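Local structure of similar to hydroxylamine oxidoreductase (Kuenenia stuttgartiensis, 6H5L) at residues A[67-70]-A[71-75]. The protein is a multiheme c-type cytochrome of the hydroxylamine oxidoreductase family that probably acts as a reductase within a large anammox electron-transfer complex. Numbering follows the deposited sequence.
Sequences DHSI and FIEQE. With HEC (heme c), chain C.
A bis-histidine heme c site and the short helix 69-73 meet here: His68, just ahead of the first turn, ligates the heme iron, and Phe71 and Ile72 one turn on pack beside the same porphyrin. His68 NE2 lies 2.0 Å from the iron, and His84 supplies the second axial nitrogen. Imidazole suits the post because its other nitrogen can donate: ND1 hydrogen-bonds to Leu66 O, which fixes the ring's rotation and should make NE2 a somewhat stronger ligand.

Phe71 turns an edge to the face of this imidazole in a T-shaped pair, the planes at 85°. Its CG stands anti to the carbonyl carbon (chi1 -46°), which carries the ring back toward the heme. There a flat, apolar side chain fills a slot between two methyls: Ile70 CG2 sits 3.9 Å from the ring centroid in a CH-pi contact, and heme methyl CMC covers the opposite face. The beta-branched Ile72 brings CG1 to 3.9 Å from heme CBB.

Asp67 caps the helix start, its two carboxylate oxygens serving both donors of Ser69: OD1 accepts a weak bond from Ser69 N, and Ser69 OG (chi1 50°) meets Asp67 OD2 at 2.7 Å from above the carboxylate plane. Glu73 N bonds to Ser69 O and Gln74 N to Ile70 O, closing the helical turns. Glu75, with positive phi, ends the helix in a Schellman motif, its N bonded to Ile72 O. A neighbouring cytochrome subunit packs its Tyr18 on Ile70 and Ile79 on Phe71. Ile70 CG1 lies alongside the extended Gln74 side chain, 4.0 Å from Gln74 NE2.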
ATOM      1  N   ASP A  67       1.241  49.340  19.905  1.00 34.79           N
ATOM      2  CA  ASP A  67       0.207  49.169  20.915  1.00 27.95           C
ATOM      3  C   ASP A  67      -0.694  47.991  20.564  1.00 28.04           C
ATOM      4  O   ASP A  67      -1.227  47.908  19.454  1.00 31.79           O
ATOM      5  CB  ASP A  67      -0.619  50.451  21.041  1.00 29.09           C
ATOM      6  CG  ASP A  67      -1.419  50.505  22.325  1.00 38.09           C
ATOM      7  OD1 ASP A  67      -1.131  49.704  23.241  1.00 44.20           O
ATOM      8  OD2 ASP A  67      -2.336  51.347  22.422  1.00 47.11           O
ATOM      9  N   HIS A  68      -0.856  47.077  21.515  1.00 33.83           N
ATOM     10  CA  HIS A  68      -1.679  45.887  21.344  1.00 25.94           C
ATOM     11  C   HIS A  68      -3.047  46.014  21.998  1.00 30.89           C
ATOM     12  O   HIS A  68      -3.842  45.072  21.924  1.00 37.40           O
ATOM     13  CB  HIS A  68      -0.957  44.662  21.918  1.00 22.99           C
ATOM     14  CG  HIS A  68      -0.095  43.943  20.927  1.00 24.96           C
ATOM     15  ND1 HIS A  68       0.830  44.587  20.133  1.00 26.49           N
ATOM     16  CD2 HIS A  68      -0.015  42.630  20.607  1.00 29.18           C
ATOM     17  CE1 HIS A  68       1.436  43.702  19.361  1.00 31.49           C
ATOM     18  NE2 HIS A  68       0.942  42.505  19.630  1.00 28.93           N
ATOM     19  N   SER A  69      -3.335  47.151  22.637  1.00 40.94           N
ATOM     20  CA  SER A  69      -4.530  47.257  23.468  1.00 40.17           C
ATOM     21  C   SER A  69      -5.808  47.111  22.650  1.00 34.83           C
ATOM     22  O   SER A  69      -6.761  46.460  23.092  1.00 40.95           O
ATOM     23  CB  SER A  69      -4.523  48.585  24.228  1.00 30.85           C
ATOM     24  OG  SER A  69      -4.267  49.674  23.357  1.00 43.52           O
ATOM     25  N   ILE A  70      -5.850  47.706  21.454  1.00 33.28           N
ATOM     26  CA  ILE A  70      -7.079  47.683  20.664  1.00 30.26           C
ATOM     27  C   ILE A  70      -7.439  46.261  20.248  1.00 37.73           C
ATOM     28  O   ILE A  70      -8.623  45.916  20.138  1.00 40.89           O
ATOM     29  CB  ILE A  70      -6.956  48.621  19.446  1.00 31.50           C
ATOM     30  CG1 ILE A  70      -8.287  48.683  18.693  1.00 41.67           C
ATOM     31  CG2 ILE A  70      -5.825  48.177  18.526  1.00 29.60           C
ATOM     32  CD1 ILE A  70      -8.271  49.579  17.484  1.00 38.91           C
ATOM     33  N   PHE A  71      -6.436  45.408  20.025  1.00 42.03           N
ATOM     34  CA  PHE A  71      -6.723  44.022  19.675  1.00 28.34           C
ATOM     35  C   PHE A  71      -7.234  43.240  20.878  1.00 34.41           C
ATOM     36  O   PHE A  71      -8.029  42.306  20.715  1.00 43.42           O
ATOM     37  CB  PHE A  71      -5.475  43.363  19.092  1.00 26.34           C
ATOM     38  CG  PHE A  71      -4.777  44.200  18.058  1.00 32.83           C
ATOM     39  CD1 PHE A  71      -5.396  44.498  16.855  1.00 19.71           C
ATOM     40  CD2 PHE A  71      -3.500  44.688  18.287  1.00 27.32           C
ATOM     41  CE1 PHE A  71      -4.759  45.270  15.903  1.00 28.60           C
ATOM     42  CE2 PHE A  71      -2.856  45.459  17.340  1.00 21.27           C
ATOM     43  CZ  PHE A  71      -3.487  45.751  16.146  1.00 35.62           C
ATOM     44  N   ILE A  72      -6.793  43.601  22.084  1.00 36.76           N
ATOM     45  CA  ILE A  72      -7.328  42.983  23.291  1.00 42.08           C
ATOM     46  C   ILE A  72      -8.681  43.585  23.651  1.00 35.83           C
ATOM     47  O   ILE A  72      -9.607  42.866  24.048  1.00 34.00           O
ATOM     48  CB  ILE A  72      -6.327  43.127  24.452  1.00 37.32           C
ATOM     49  CG1 ILE A  72      -4.928  42.678  24.026  1.00 41.53           C
ATOM     50  CG2 ILE A  72      -6.795  42.336  25.668  1.00 23.61           C
ATOM     51  CD1 ILE A  72      -3.864  43.010  25.040  1.00 38.11           C
ATOM     52  N   GLU A  73      -8.817  44.907  23.515  1.00 45.27           N
ATOM     53  CA  GLU A  73     -10.026  45.590  23.968  1.00 39.51           C
ATOM     54  C   GLU A  73     -11.266  45.131  23.216  1.00 41.74           C
ATOM     55  O   GLU A  73     -12.354  45.067  23.798  1.00 45.09           O
ATOM     56  CB  GLU A  73      -9.848  47.102  23.824  1.00 36.03           C
ATOM     57  CG  GLU A  73      -9.299  47.769  25.075  1.00 48.75           C
ATOM     58  CD  GLU A  73      -8.694  49.130  24.805  1.00 58.88           C
ATOM     59  OE1 GLU A  73      -8.684  49.559  23.632  1.00 57.31           O
ATOM     60  OE2 GLU A  73      -8.221  49.765  25.770  1.00 52.80           O
ATOM     61  N   GLN A  74     -11.132  44.792  21.935  1.00 35.70           N
ATOM     62  CA  GLN A  74     -12.253  44.303  21.147  1.00 35.16           C
ATOM     63  C   GLN A  74     -12.181  42.798  20.916  1.00 35.34           C
ATOM     64  O   GLN A  74     -12.890  42.281  20.044  1.00 38.69           O
ATOM     65  CB  GLN A  74     -12.332  45.058  19.819  1.00 33.91           C
ATOM     66  CG  GLN A  74     -12.614  46.542  19.996  1.00 34.89           C
ATOM     67  CD  GLN A  74     -12.766  47.279  18.680  1.00 47.07           C
ATOM     68  OE1 GLN A  74     -13.298  46.741  17.708  1.00 42.58           O
ATOM     69  NE2 GLN A  74     -12.302  48.522  18.644  1.00 64.65           N
ATOM     70  N   GLU A  75     -11.344  42.094  21.686  1.00 38.03           N
ATOM     71  CA  GLU A  75     -11.288  40.629  21.683  1.00 44.61           C
ATOM     72  C   GLU A  75     -11.072  40.076  20.277  1.00 36.83           C
ATOM     73  O   GLU A  75     -11.701  39.099  19.865  1.00 36.68           O
ATOM     74  CB  GLU A  75     -12.543  40.034  22.326  1.00 43.34           C
ATOM     75  CG  GLU A  75     -12.732  40.448  23.779  1.00 49.93           C
ATOM     76  CD  GLU A  75     -14.078  40.040  24.340  1.00 67.15           C
ATOM     77  OE1 GLU A  75     -14.176  38.939  24.924  1.00 69.13           O
ATOM     78  OE2 GLU A  75     -15.040  40.822  24.191  1.00 74.76           O
TER
HETATM   79 FE   HEC C 601       1.682  40.907  18.676  1.00 26.03          FE
HETATM   80  CHA HEC C 601       4.830  41.436  19.897  1.00 22.46           C
HETATM   81  CHB HEC C 601       1.030  38.758  21.278  1.00 28.48           C
HETATM   82  CHC HEC C 601      -1.603  40.822  17.770  1.00 28.03           C
HETATM   83  CHD HEC C 601       2.520  42.242  15.648  1.00 25.75           C
HETATM   84  NA  HEC C 601       2.724  40.243  20.307  1.00 16.57           N
HETATM   85  C1A HEC C 601       4.043  40.543  20.592  1.00 23.34           C
HETATM   86  C2A HEC C 601       4.443  39.763  21.748  1.00 27.32           C
HETATM   87  C3A HEC C 601       3.395  39.021  22.126  1.00 31.93           C
HETATM   88  C4A HEC C 601       2.292  39.308  21.229  1.00 25.04           C
HETATM   89  CMA HEC C 601       3.351  38.029  23.309  1.00 22.02           C
HETATM   90  CAA HEC C 601       5.843  39.787  22.407  1.00 20.49           C
HETATM   91  CBA HEC C 601       5.864  40.661  23.658  1.00 18.23           C
HETATM   92  CGA HEC C 601       7.287  40.755  24.148  1.00 26.40           C
HETATM   93  O1A HEC C 601       8.205  40.313  23.411  1.00 24.75           O
HETATM   94  O2A HEC C 601       7.507  41.272  25.274  1.00 26.07           O
HETATM   95  NB  HEC C 601       0.031  39.907  19.356  1.00 22.37           N
HETATM   96  C1B HEC C 601      -0.045  39.182  20.529  1.00 25.10           C
HETATM   97  C2B HEC C 601      -1.446  38.960  20.831  1.00 25.48           C
HETATM   98  C3B HEC C 601      -2.172  39.524  19.856  1.00 29.18           C
HETATM   99  C4B HEC C 601      -1.257  40.134  18.912  1.00 26.14           C
HETATM  100  CMB HEC C 601      -1.973  38.177  22.055  1.00 27.93           C
HETATM  101  CAB HEC C 601      -3.712  39.552  19.730  1.00 19.12           C
HETATM  102  CBB HEC C 601      -4.349  40.422  20.837  1.00 34.87           C
HETATM  103  NC  HEC C 601       0.656  41.374  16.978  1.00 24.46           N
HETATM  104  C1C HEC C 601      -0.720  41.390  16.877  1.00 24.60           C
HETATM  105  C2C HEC C 601      -1.081  42.210  15.739  1.00 25.20           C
HETATM  106  C3C HEC C 601       0.055  42.509  15.079  1.00 23.18           C
HETATM  107  C4C HEC C 601       1.173  42.049  15.890  1.00 20.46           C
HETATM  108  CMC HEC C 601      -2.535  42.336  15.218  1.00 17.98           C
HETATM  109  CAC HEC C 601       0.188  43.298  13.750  1.00 26.76           C
HETATM  110  CBC HEC C 601      -0.429  44.711  13.849  1.00 20.09           C
HETATM  111  ND  HEC C 601       3.432  41.702  17.883  1.00 23.57           N
HETATM  112  C1D HEC C 601       3.520  42.247  16.604  1.00 20.75           C
HETATM  113  C2D HEC C 601       4.840  42.821  16.446  1.00 19.15           C
HETATM  114  C3D HEC C 601       5.565  42.572  17.776  1.00 22.32           C
HETATM  115  C4D HEC C 601       4.610  41.870  18.606  1.00 26.63           C
HETATM  116  CMD HEC C 601       5.401  43.537  15.201  1.00 11.11           C
HETATM  117  CAD HEC C 601       7.008  42.986  18.146  1.00 18.69           C
HETATM  118  CBD HEC C 601       6.940  44.146  19.135  1.00 17.96           C
HETATM  119  CGD HEC C 601       8.316  44.588  19.557  1.00 24.73           C
HETATM  120  O1D HEC C 601       8.405  45.508  20.411  1.00 27.05           O
HETATM  121  O2D HEC C 601       9.319  44.027  19.047  1.00 27.83           O